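PDB 5GZT: chitinase, which probably hydrolyses chitin and chitodextrins at random internal beta-1,4 linkages between N-acetylglucosamine units. Local coordinates for residues B[915-926]-B[935-943]. Numbering follows the deposited sequence.
With PO4 (phosphate ion), chain D.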
# COMPACT_ATOMS: atom_id res chain seq x y z
N PHE B 915 39.12 -5.27 -23.48
CA PHE B 915 39.71 -5.06 -22.17
C PHE B 915 40.01 -6.38 -21.49
O PHE B 915 41.11 -6.58 -20.95
CB PHE B 915 38.81 -4.16 -21.33
CG PHE B 915 39.42 -3.70 -20.01
CD1 PHE B 915 40.76 -3.37 -19.89
CD2 PHE B 915 38.62 -3.57 -18.86
CE1 PHE B 915 41.27 -2.90 -18.70
CE2 PHE B 915 39.15 -3.15 -17.67
CZ PHE B 915 40.48 -2.80 -17.60
N THR B 916 39.08 -7.32 -21.61
CA THR B 916 39.25 -8.66 -21.06
C THR B 916 40.46 -9.31 -21.77
O THR B 916 41.33 -9.97 -21.14
CB THR B 916 37.97 -9.45 -21.28
OG1 THR B 916 36.91 -8.77 -20.59
CG2 THR B 916 38.14 -10.93 -20.83
N ALA B 917 40.53 -9.18 -23.10
CA ALA B 917 41.66 -9.83 -23.84
C ALA B 917 42.97 -9.15 -23.52
O ALA B 917 44.02 -9.83 -23.41
CB ALA B 917 41.37 -9.85 -25.39
N LEU B 918 42.92 -7.85 -23.27
CA LEU B 918 44.11 -7.08 -22.87
C LEU B 918 44.69 -7.55 -21.52
O LEU B 918 45.86 -7.80 -21.40
CB LEU B 918 43.81 -5.60 -22.86
CG LEU B 918 45.03 -4.73 -22.58
CD1 LEU B 918 45.96 -4.64 -23.75
CD2 LEU B 918 44.59 -3.33 -22.27
N LEU B 919 43.82 -7.68 -20.54
CA LEU B 919 44.19 -8.16 -19.20
C LEU B 919 44.66 -9.56 -19.26
O LEU B 919 45.66 -9.92 -18.62
CB LEU B 919 43.02 -7.99 -18.23
CG LEU B 919 42.72 -6.53 -17.94
CD1 LEU B 919 41.46 -6.35 -17.12
CD2 LEU B 919 43.89 -5.80 -17.28
N LYS B 920 43.97 -10.41 -20.04
CA LYS B 920 44.39 -11.79 -20.16
C LYS B 920 45.83 -11.86 -20.70
O LYS B 920 46.67 -12.68 -20.25
CB LYS B 920 43.46 -12.56 -21.12
CG LYS B 920 43.88 -13.97 -21.41
CD LYS B 920 42.96 -14.62 -22.45
CE LYS B 920 43.34 -16.10 -22.51
NZ LYS B 920 42.24 -16.67 -23.32
N LEU B 921 46.11 -11.05 -21.71
CA LEU B 921 47.47 -11.08 -22.35
C LEU B 921 48.49 -10.51 -21.37
O LEU B 921 49.59 -11.04 -21.21
CB LEU B 921 47.47 -10.32 -23.65
CG LEU B 921 48.88 -10.35 -24.30
CD1 LEU B 921 49.15 -11.77 -24.75
CD2 LEU B 921 48.85 -9.52 -25.56
N PHE B 922 48.15 -9.42 -20.72
CA PHE B 922 49.09 -8.82 -19.72
C PHE B 922 49.44 -9.85 -18.60
O PHE B 922 50.63 -9.99 -18.24
CB PHE B 922 48.56 -7.56 -19.07
CG PHE B 922 48.94 -6.26 -19.77
CD1 PHE B 922 48.51 -5.96 -21.03
CD2 PHE B 922 49.71 -5.34 -19.12
CE1 PHE B 922 48.89 -4.80 -21.62
CE2 PHE B 922 50.04 -4.18 -19.68
CZ PHE B 922 49.66 -3.89 -20.93
N ARG B 923 48.43 -10.61 -18.13
CA ARG B 923 48.68 -11.64 -17.08
C ARG B 923 49.54 -12.76 -17.60
O ARG B 923 50.50 -13.16 -16.92
CB ARG B 923 47.40 -12.20 -16.52
CG ARG B 923 47.50 -13.24 -15.40
CD ARG B 923 48.86 -13.37 -14.65
NE ARG B 923 49.21 -12.38 -13.82
CZ ARG B 923 50.33 -12.03 -13.20
NH1 ARG B 923 51.59 -12.44 -13.26
NH2 ARG B 923 50.07 -10.98 -12.39
N GLU B 924 49.29 -13.19 -18.84
CA GLU B 924 50.19 -14.18 -19.43
C GLU B 924 51.63 -13.69 -19.51
O GLU B 924 52.56 -14.36 -19.09
CB GLU B 924 49.66 -14.59 -20.81
CG GLU B 924 50.57 -15.54 -21.54
CD GLU B 924 50.00 -15.98 -22.91
OE1 GLU B 924 49.74 -15.18 -23.80
OE2 GLU B 924 49.84 -17.13 -23.07
N LYS B 925 51.84 -12.51 -20.02
CA LYS B 925 53.20 -11.99 -20.14
C LYS B 925 53.86 -11.80 -18.81
O LYS B 925 55.02 -11.96 -18.71
CB LYS B 925 53.20 -10.68 -20.89
CG LYS B 925 52.79 -10.98 -22.33
CD LYS B 925 53.24 -9.98 -23.32
CE LYS B 925 52.77 -10.36 -24.70
NZ LYS B 925 53.39 -11.57 -25.32
N LEU B 926 53.10 -11.40 -17.79
CA LEU B 926 53.72 -11.16 -16.50
C LEU B 926 54.01 -12.49 -15.81
O LEU B 926 54.93 -12.58 -15.01
CB LEU B 926 52.85 -10.27 -15.60
CG LEU B 926 52.84 -8.79 -15.99
CD1 LEU B 926 51.78 -8.05 -15.18
CD2 LEU B 926 54.19 -8.14 -15.81
N LYS B 935 60.58 -14.08 -9.63
CA LYS B 935 59.73 -13.28 -8.74
C LYS B 935 58.30 -13.17 -9.28
O LYS B 935 58.02 -13.66 -10.34
CB LYS B 935 60.32 -11.89 -8.45
CG LYS B 935 60.17 -10.76 -9.43
CD LYS B 935 60.93 -9.46 -9.00
CE LYS B 935 60.02 -8.31 -8.46
NZ LYS B 935 60.40 -6.83 -8.76
N TYR B 936 57.44 -12.52 -8.53
CA TYR B 936 56.03 -12.44 -8.89
C TYR B 936 55.79 -10.99 -9.22
O TYR B 936 56.16 -10.08 -8.41
CB TYR B 936 55.15 -12.87 -7.71
CG TYR B 936 53.68 -12.68 -8.12
CD1 TYR B 936 53.07 -13.60 -9.01
CD2 TYR B 936 52.96 -11.61 -7.65
CE1 TYR B 936 51.75 -13.46 -9.44
CE2 TYR B 936 51.60 -11.42 -8.03
CZ TYR B 936 51.02 -12.33 -8.94
OH TYR B 936 49.76 -12.15 -9.33
N TYR B 937 55.11 -10.75 -10.36
CA TYR B 937 54.67 -9.41 -10.70
C TYR B 937 53.13 -9.30 -10.63
O TYR B 937 52.42 -10.15 -11.15
CB TYR B 937 55.12 -9.02 -12.12
CG TYR B 937 56.65 -8.99 -12.22
CD1 TYR B 937 57.37 -7.86 -11.78
CD2 TYR B 937 57.35 -9.98 -12.86
CE1 TYR B 937 58.74 -7.76 -11.89
CE2 TYR B 937 58.79 -9.92 -12.92
CZ TYR B 937 59.46 -8.78 -12.47
OH TYR B 937 60.90 -8.67 -12.50
N GLU B 938 52.64 -8.23 -10.00
CA GLU B 938 51.20 -7.99 -9.86
C GLU B 938 50.68 -7.35 -11.11
O GLU B 938 51.39 -6.60 -11.81
CB GLU B 938 50.92 -7.01 -8.67
CG GLU B 938 51.15 -7.60 -7.29
CD GLU B 938 50.69 -6.67 -6.17
OE1 GLU B 938 50.32 -5.53 -6.44
OE2 GLU B 938 50.65 -7.15 -4.98
N LEU B 939 49.41 -7.59 -11.34
CA LEU B 939 48.59 -6.86 -12.32
C LEU B 939 47.30 -6.41 -11.63
O LEU B 939 46.61 -7.25 -11.04
CB LEU B 939 48.26 -7.77 -13.49
CG LEU B 939 47.38 -7.19 -14.61
CD1 LEU B 939 48.15 -6.08 -15.30
CD2 LEU B 939 47.02 -8.23 -15.65
N ALA B 940 46.97 -5.11 -11.68
CA ALA B 940 45.76 -4.63 -11.07
C ALA B 940 45.14 -3.62 -12.03
O ALA B 940 45.76 -3.28 -13.02
CB ALA B 940 46.11 -3.95 -9.76
N ILE B 941 43.93 -3.20 -11.74
CA ILE B 941 43.34 -2.05 -12.39
C ILE B 941 42.75 -1.15 -11.37
O ILE B 941 42.58 -1.55 -10.19
CB ILE B 941 42.18 -2.42 -13.32
CG1 ILE B 941 41.00 -3.07 -12.52
CG2 ILE B 941 42.66 -3.43 -14.32
CD1 ILE B 941 39.81 -3.38 -13.47
N ALA B 942 42.51 0.08 -11.79
CA ALA B 942 41.59 0.99 -11.09
C ALA B 942 40.31 0.96 -11.82
O ALA B 942 40.33 0.97 -13.03
CB ALA B 942 42.08 2.39 -11.10
N SER B 943 39.19 0.95 -11.10
CA SER B 943 37.86 0.78 -11.65
C SER B 943 36.86 1.77 -11.03
O SER B 943 37.11 2.38 -9.98
CB SER B 943 37.41 -0.68 -11.49
OG SER B 943 37.31 -1.05 -10.12
P PO4 D . 62.23 -5.50 -11.94
O1 PO4 D . 61.07 -4.71 -12.57
O2 PO4 D . 62.96 -5.92 -13.15
O3 PO4 D . 62.94 -4.58 -11.07
O4 PO4 D . 61.73 -6.75 -11.19
O HOH W 1 54.61 -13.03 -12.22
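L939 points from strand 938-943 of the second family 18 TIM barrel into segment 915-926 of helix 911-933, whose axis here runs nearly antiparallel to the strand (160°), the usual pairing of a barrel strand with the helix that precedes it. The tight part is built of apolar side chains, packed also against backbone atoms. Branched L939 suits its place: CD2 settles on the helix backbone at L919 O (3.7 Å) and on F922 CB (3.8 Å), while CD1 meets F922 CB and L926 CD1. Two residues on, I941 CG2 touches both L919 CD2 and F915 CZ, each at 4.0 Å; a beta-branched residue brings this methyl to the helix directly from its CB. L892 of the adjacent strand also packs on L919.

Toward the exposed loop before the strand, polar contacts take over. R923, with CG anti to the backbone N (chi1 -178°) and the chain bent at its next two torsions, curls back so that NH2 donates to Y937 O at 2.8 Å and fairly straight, NH1 to the same in-plane oxygen at 3.2 Å and more bent. Arginine suits this place: its planar group offers one carbonyl two donors while its charge pairs with D927 through NH1. The Y936 ring plane is only 9° from the guanidinium's, but the side chains cross at about a right angle without stacking; its OH bonds to D963. A leucine in place of R923 would probably leave Y937 O without its two donors and D927 without its mate. Water 1 bridges helix and loop, donating to L926 O (2.8 Å) and accepting from Y937 N (3.0 Å).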